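Local coordinates for protein alpha-ketoglutarate-dependent 2,4-dichlorophenoxyacetate dioxygenase (Bradyrhizobium diazoefficiens, PDB 5BKE) that probably acts as a metal- and 2-oxoglutarate-dependent dioxygenase of the TfdA family that degrades aryloxyalkanoate herbicides such as 2,4-dichlorophenoxyacetate, at residues Gln196-Thr201 with Leu229-Leu234; Met56-Asn61 with Phe127-Ala132. All blocks are in the same frame, centred on the assembly; numbering follows the deposited sequence.

Contact 1: residues Gln196-Thr201 with Leu229-Leu234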
# COMPACT_ATOMS: atom_id res chain seq x y z
N GLN C 196 -39.87 -13.73 -0.54
CA GLN C 196 -38.66 -13.44 -1.32
C GLN C 196 -37.58 -12.96 -0.38
O GLN C 196 -37.87 -12.23 0.58
CB GLN C 196 -38.89 -12.36 -2.40
CG GLN C 196 -40.06 -12.57 -3.36
CD GLN C 196 -39.79 -13.53 -4.52
OE1 GLN C 196 -38.70 -14.09 -4.65
NE2 GLN C 196 -40.78 -13.70 -5.37
N ARG C 197 -36.35 -13.36 -0.65
CA ARG C 197 -35.17 -12.82 0.04
C ARG C 197 -35.05 -11.31 -0.19
O ARG C 197 -35.31 -10.84 -1.31
CB ARG C 197 -33.89 -13.48 -0.48
CG ARG C 197 -33.74 -14.97 -0.17
CD ARG C 197 -33.34 -15.23 1.28
NE ARG C 197 -32.06 -14.62 1.65
CZ ARG C 197 -30.87 -15.16 1.44
NH1 ARG C 197 -30.77 -16.33 0.84
NH2 ARG C 197 -29.77 -14.52 1.82
N LEU C 198 -34.68 -10.58 0.86
CA LEU C 198 -34.35 -9.16 0.75
C LEU C 198 -33.03 -8.97 0.03
O LEU C 198 -32.84 -7.98 -0.68
CB LEU C 198 -34.31 -8.51 2.14
CG LEU C 198 -34.07 -7.00 2.30
CD1 LEU C 198 -35.06 -6.16 1.50
CD2 LEU C 198 -34.10 -6.59 3.77
N VAL C 199 -32.11 -9.92 0.21
CA VAL C 199 -30.80 -9.87 -0.44
C VAL C 199 -30.67 -11.07 -1.38
O VAL C 199 -30.79 -12.23 -0.95
CB VAL C 199 -29.65 -9.86 0.59
CG1 VAL C 199 -28.29 -9.82 -0.11
CG2 VAL C 199 -29.80 -8.67 1.54
N ARG C 200 -30.44 -10.77 -2.66
CA ARG C 200 -30.35 -11.83 -3.67
C ARG C 200 -28.99 -11.86 -4.35
O ARG C 200 -28.26 -10.87 -4.34
CB ARG C 200 -31.53 -11.76 -4.66
CG ARG C 200 -31.52 -10.58 -5.63
CD ARG C 200 -32.86 -10.44 -6.35
NE ARG C 200 -33.21 -11.59 -7.19
CZ ARG C 200 -34.32 -11.67 -7.94
NH1 ARG C 200 -35.18 -10.66 -7.96
NH2 ARG C 200 -34.57 -12.75 -8.67
N THR C 201 -28.65 -13.02 -4.92
CA THR C 201 -27.36 -13.20 -5.60
C THR C 201 -27.60 -13.58 -7.06
O THR C 201 -28.29 -14.55 -7.35
CB THR C 201 -26.49 -14.25 -4.87
OG1 THR C 201 -26.15 -13.76 -3.56
CG2 THR C 201 -25.19 -14.53 -5.62
N LEU C 229 -40.50 0.39 8.05
CA LEU C 229 -39.54 1.48 8.25
C LEU C 229 -38.17 1.14 7.65
O LEU C 229 -37.59 1.97 6.93
CB LEU C 229 -39.43 1.89 9.72
CG LEU C 229 -40.60 2.73 10.27
CD1 LEU C 229 -40.45 2.95 11.77
CD2 LEU C 229 -40.78 4.06 9.54
N LEU C 230 -37.70 -0.08 7.90
CA LEU C 230 -36.46 -0.57 7.30
C LEU C 230 -36.51 -0.56 5.76
O LEU C 230 -35.59 -0.04 5.10
CB LEU C 230 -36.10 -1.97 7.83
CG LEU C 230 -34.79 -2.62 7.36
CD1 LEU C 230 -33.58 -1.72 7.62
CD2 LEU C 230 -34.63 -3.96 8.05
N LEU C 231 -37.60 -1.12 5.23
CA LEU C 231 -37.83 -1.13 3.78
C LEU C 231 -37.88 0.28 3.19
O LEU C 231 -37.28 0.54 2.15
CB LEU C 231 -39.10 -1.95 3.42
CG LEU C 231 -39.09 -3.46 3.74
CD1 LEU C 231 -40.46 -4.06 3.48
CD2 LEU C 231 -38.00 -4.23 2.99
N ARG C 232 -38.57 1.20 3.88
CA ARG C 232 -38.58 2.62 3.51
C ARG C 232 -37.16 3.23 3.43
O ARG C 232 -36.85 3.94 2.47
CB ARG C 232 -39.44 3.44 4.47
CG ARG C 232 -40.91 3.45 4.11
CD ARG C 232 -41.72 4.27 5.10
NE ARG C 232 -43.10 4.38 4.65
CZ ARG C 232 -43.60 5.40 3.96
NH1 ARG C 232 -42.84 6.46 3.66
NH2 ARG C 232 -44.88 5.38 3.59
N ASP C 233 -36.33 2.93 4.44
CA ASP C 233 -34.95 3.42 4.51
C ASP C 233 -34.10 2.87 3.38
O ASP C 233 -33.38 3.63 2.73
CB ASP C 233 -34.31 3.06 5.85
CG ASP C 233 -34.72 3.99 6.97
OD1 ASP C 233 -35.22 5.11 6.71
OD2 ASP C 233 -34.54 3.58 8.14
N LEU C 234 -34.22 1.57 3.15
CA LEU C 234 -33.50 0.89 2.07
C LEU C 234 -33.92 1.41 0.71
O LEU C 234 -33.07 1.60 -0.16
CB LEU C 234 -33.67 -0.63 2.15
CG LEU C 234 -33.07 -1.38 3.35
CD1 LEU C 234 -33.68 -2.78 3.44
CD2 LEU C 234 -31.54 -1.45 3.32
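Leu198 meets Leu231 and Leu234 in a small, buried and wholly apolar contact between strand 194-201 and helix 224-238. The strand belongs to the antiparallel sheet made with strands 166-169, 208-210 and 216-219. Leu198 sits where this strand is interrupted, and its backbone there has near-helical angles (phi -71°, psi -33°). Its side chain points at the helix with CG anti to the backbone N (chi1 -176°), which carries both methyls to the helix surface. CD1 of Leu198 lies 3.8 Å from CD2 of Leu231, and these two side chains pass each other at a slant. CD2 of Leu198 meets CD1 of Leu234 at 3.8 Å, and here the two side chains meet tip to tip. CD1 of Leu234 is also 4.1 Å from CD1 of Leu198, so it faces both branches of that leucine. Leu231 and Leu234 are three positions apart in the helix, which puts them on the same side of it. The backbones stay well apart: the nearest CA atoms, of Leu198 and Leu231, are 9.3 Å from each other. Cys167 of strand 166-169 touches both Leu198 and Leu231, and Ile162 of helix 156-162 also packs on Leu198. Arg267 of the second subunit forms a salt bridge with Asp233. The arrangement is that of a helix packed by two leucines against the break in an antiparallel strand, between its sheet and a second subunit.

Contact 2: residues Met56-Asn61 with Phe127-Ala132. With OGA (N-oxalylglycine), chain O.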
# COMPACT_ATOMS: atom_id res chain seq x y z
N MET C 56 -41.78 -10.20 -29.10
CA MET C 56 -41.81 -11.41 -28.29
C MET C 56 -40.76 -12.41 -28.78
O MET C 56 -40.08 -13.04 -27.96
CB MET C 56 -43.22 -12.01 -28.25
CG MET C 56 -43.35 -13.33 -27.49
SD MET C 56 -42.88 -13.23 -25.75
CE MET C 56 -44.28 -12.36 -25.04
N ALA C 57 -40.61 -12.54 -30.10
CA ALA C 57 -39.57 -13.38 -30.69
C ALA C 57 -38.16 -12.98 -30.20
O ALA C 57 -37.32 -13.85 -29.93
CB ALA C 57 -39.64 -13.37 -32.21
N PHE C 58 -37.92 -11.67 -30.07
CA PHE C 58 -36.68 -11.15 -29.53
C PHE C 58 -36.52 -11.62 -28.08
O PHE C 58 -35.49 -12.18 -27.73
CB PHE C 58 -36.61 -9.60 -29.64
CG PHE C 58 -35.40 -8.97 -28.95
CD1 PHE C 58 -34.10 -9.40 -29.22
CD2 PHE C 58 -35.58 -7.92 -28.06
CE1 PHE C 58 -33.00 -8.81 -28.57
CE2 PHE C 58 -34.48 -7.32 -27.42
CZ PHE C 58 -33.20 -7.77 -27.68
N ALA C 59 -37.56 -11.41 -27.27
CA ALA C 59 -37.56 -11.82 -25.86
C ALA C 59 -37.32 -13.31 -25.66
O ALA C 59 -36.67 -13.70 -24.69
CB ALA C 59 -38.85 -11.39 -25.19
N LEU C 60 -37.82 -14.14 -26.57
CA LEU C 60 -37.73 -15.61 -26.43
C LEU C 60 -36.33 -16.22 -26.61
O LEU C 60 -36.12 -17.38 -26.23
CB LEU C 60 -38.78 -16.32 -27.30
CG LEU C 60 -40.23 -16.23 -26.80
CD1 LEU C 60 -41.22 -16.70 -27.87
CD2 LEU C 60 -40.46 -16.97 -25.48
N ASN C 61 -35.38 -15.44 -27.16
CA ASN C 61 -33.94 -15.77 -27.13
C ASN C 61 -33.42 -16.05 -25.72
O ASN C 61 -32.47 -16.82 -25.53
CB ASN C 61 -33.11 -14.61 -27.70
CG ASN C 61 -33.20 -14.50 -29.21
OD1 ASN C 61 -32.55 -15.25 -29.94
ND2 ASN C 61 -34.02 -13.56 -29.68
N PHE C 127 -36.32 -11.07 -17.48
CA PHE C 127 -36.26 -9.81 -18.25
C PHE C 127 -37.64 -9.28 -18.57
O PHE C 127 -38.58 -10.06 -18.84
CB PHE C 127 -35.49 -9.97 -19.57
CG PHE C 127 -34.04 -10.40 -19.41
CD1 PHE C 127 -33.35 -10.22 -18.21
CD2 PHE C 127 -33.37 -10.94 -20.50
CE1 PHE C 127 -32.02 -10.61 -18.09
CE2 PHE C 127 -32.03 -11.33 -20.39
CZ PHE C 127 -31.36 -11.17 -19.18
N SER C 128 -37.76 -7.96 -18.56
CA SER C 128 -38.91 -7.25 -19.12
C SER C 128 -38.47 -6.38 -20.29
O SER C 128 -37.42 -5.71 -20.22
CB SER C 128 -39.57 -6.38 -18.07
OG SER C 128 -40.05 -7.14 -16.98
N LEU C 129 -39.27 -6.36 -21.35
CA LEU C 129 -38.91 -5.65 -22.59
C LEU C 129 -40.03 -4.69 -23.00
O LEU C 129 -41.10 -5.14 -23.41
CB LEU C 129 -38.62 -6.65 -23.72
CG LEU C 129 -37.47 -7.64 -23.56
CD1 LEU C 129 -37.81 -8.86 -22.70
CD2 LEU C 129 -37.04 -8.08 -24.95
N LEU C 130 -39.76 -3.39 -22.92
CA LEU C 130 -40.78 -2.36 -23.14
C LEU C 130 -40.60 -1.56 -24.43
O LEU C 130 -39.56 -0.93 -24.66
CB LEU C 130 -40.86 -1.43 -21.93
CG LEU C 130 -42.09 -0.52 -21.80
CD1 LEU C 130 -43.35 -1.35 -21.62
CD2 LEU C 130 -41.92 0.43 -20.63
N SER C 131 -41.64 -1.60 -25.26
CA SER C 131 -41.66 -0.94 -26.56
C SER C 131 -42.62 0.25 -26.54
O SER C 131 -43.75 0.14 -26.06
CB SER C 131 -42.05 -1.95 -27.64
OG SER C 131 -42.29 -1.34 -28.89
N ALA C 132 -42.14 1.40 -27.04
CA ALA C 132 -42.92 2.64 -27.10
C ALA C 132 -43.63 2.78 -28.45
O ALA C 132 -43.00 3.04 -29.48
CB ALA C 132 -42.02 3.85 -26.83
C1 OGA O . -43.62 -2.21 -16.83
C2 OGA O . -43.60 -0.88 -16.25
C4 OGA O . -43.64 1.54 -16.70
C5 OGA O . -43.95 2.37 -17.91
O1 OGA O . -43.27 -3.16 -16.10
O2 OGA O . -43.94 -2.33 -18.04
O2' OGA O . -43.64 -0.78 -15.03
O3 OGA O . -45.04 2.15 -18.49
N1 OGA O . -43.50 0.14 -17.09
O4 OGA O . -43.11 3.22 -18.29
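Leu129 of strand 127-132 carries this contact, with Ala59 and Phe58 of helix 52-59 facing it. Its side chain points at the helix and divides its two methyls between the two partners. CD1 lies 3.7 Å from CB of Ala59. CD2 approaches the ring of Phe58, 3.4 Å from its CD2 atom and 3.6 Å from its CE2 atom. The two side chains slant across each other. CD2 of Leu129 is also 3.8 Å from CB of Ala59, so the alanine methyl touches both branches. The methyl of Ala59 points toward the strand. The CA atoms of Ala59 and Leu129 are 7.1 Å apart, a close approach consistent with the small alanine side chain. Phe58 gets its ring to the leucine with CG anti to the backbone N (chi1 174°). The strand lies in the mixed major sheet of the double-stranded beta-helix (cupin) fold, between strands 254-258 and 276-281, and the helix covers one side of it. Met256 and Ala280 of those flanking strands touch Phe58 and Ala59, respectively. The next strand residue, Leu130, serves the other side, where N-oxalylglycine is bound. CD1 of Leu130 is 3.8 Å from O2 of the ligand, and CD2 is 3.9 Å from N1. Ser128 OG hydrogen-bonds to OD2 of Asp117, a manganese ligand. Within residues 56-61, Asn61 ND2 donates a nearly straight hydrogen bond (170°) of 2.8 Å to Phe58 O.

In the fold
The two contacts lie on opposite sides of the centre of the chain. Their centres are about 27 Å apart, and their nearest atoms are about 9 Å apart without touching. Both segments of contact 2 precede those of contact 1 in the sequence. Each joins a helix to a sheet, but they share neither. Contact 2 packs helix 52-59 on the mixed major sheet, whose strand 127-132 also lines the N-oxalylglycine pocket. Contact 1 packs helix 224-238 on the separate four-stranded sheet, away from the annotated sites. One contact therefore backs a sheet that contributes Leu130 and Arg279 to that pocket, while the other joins its sheet to a helix that also contacts a second subunit.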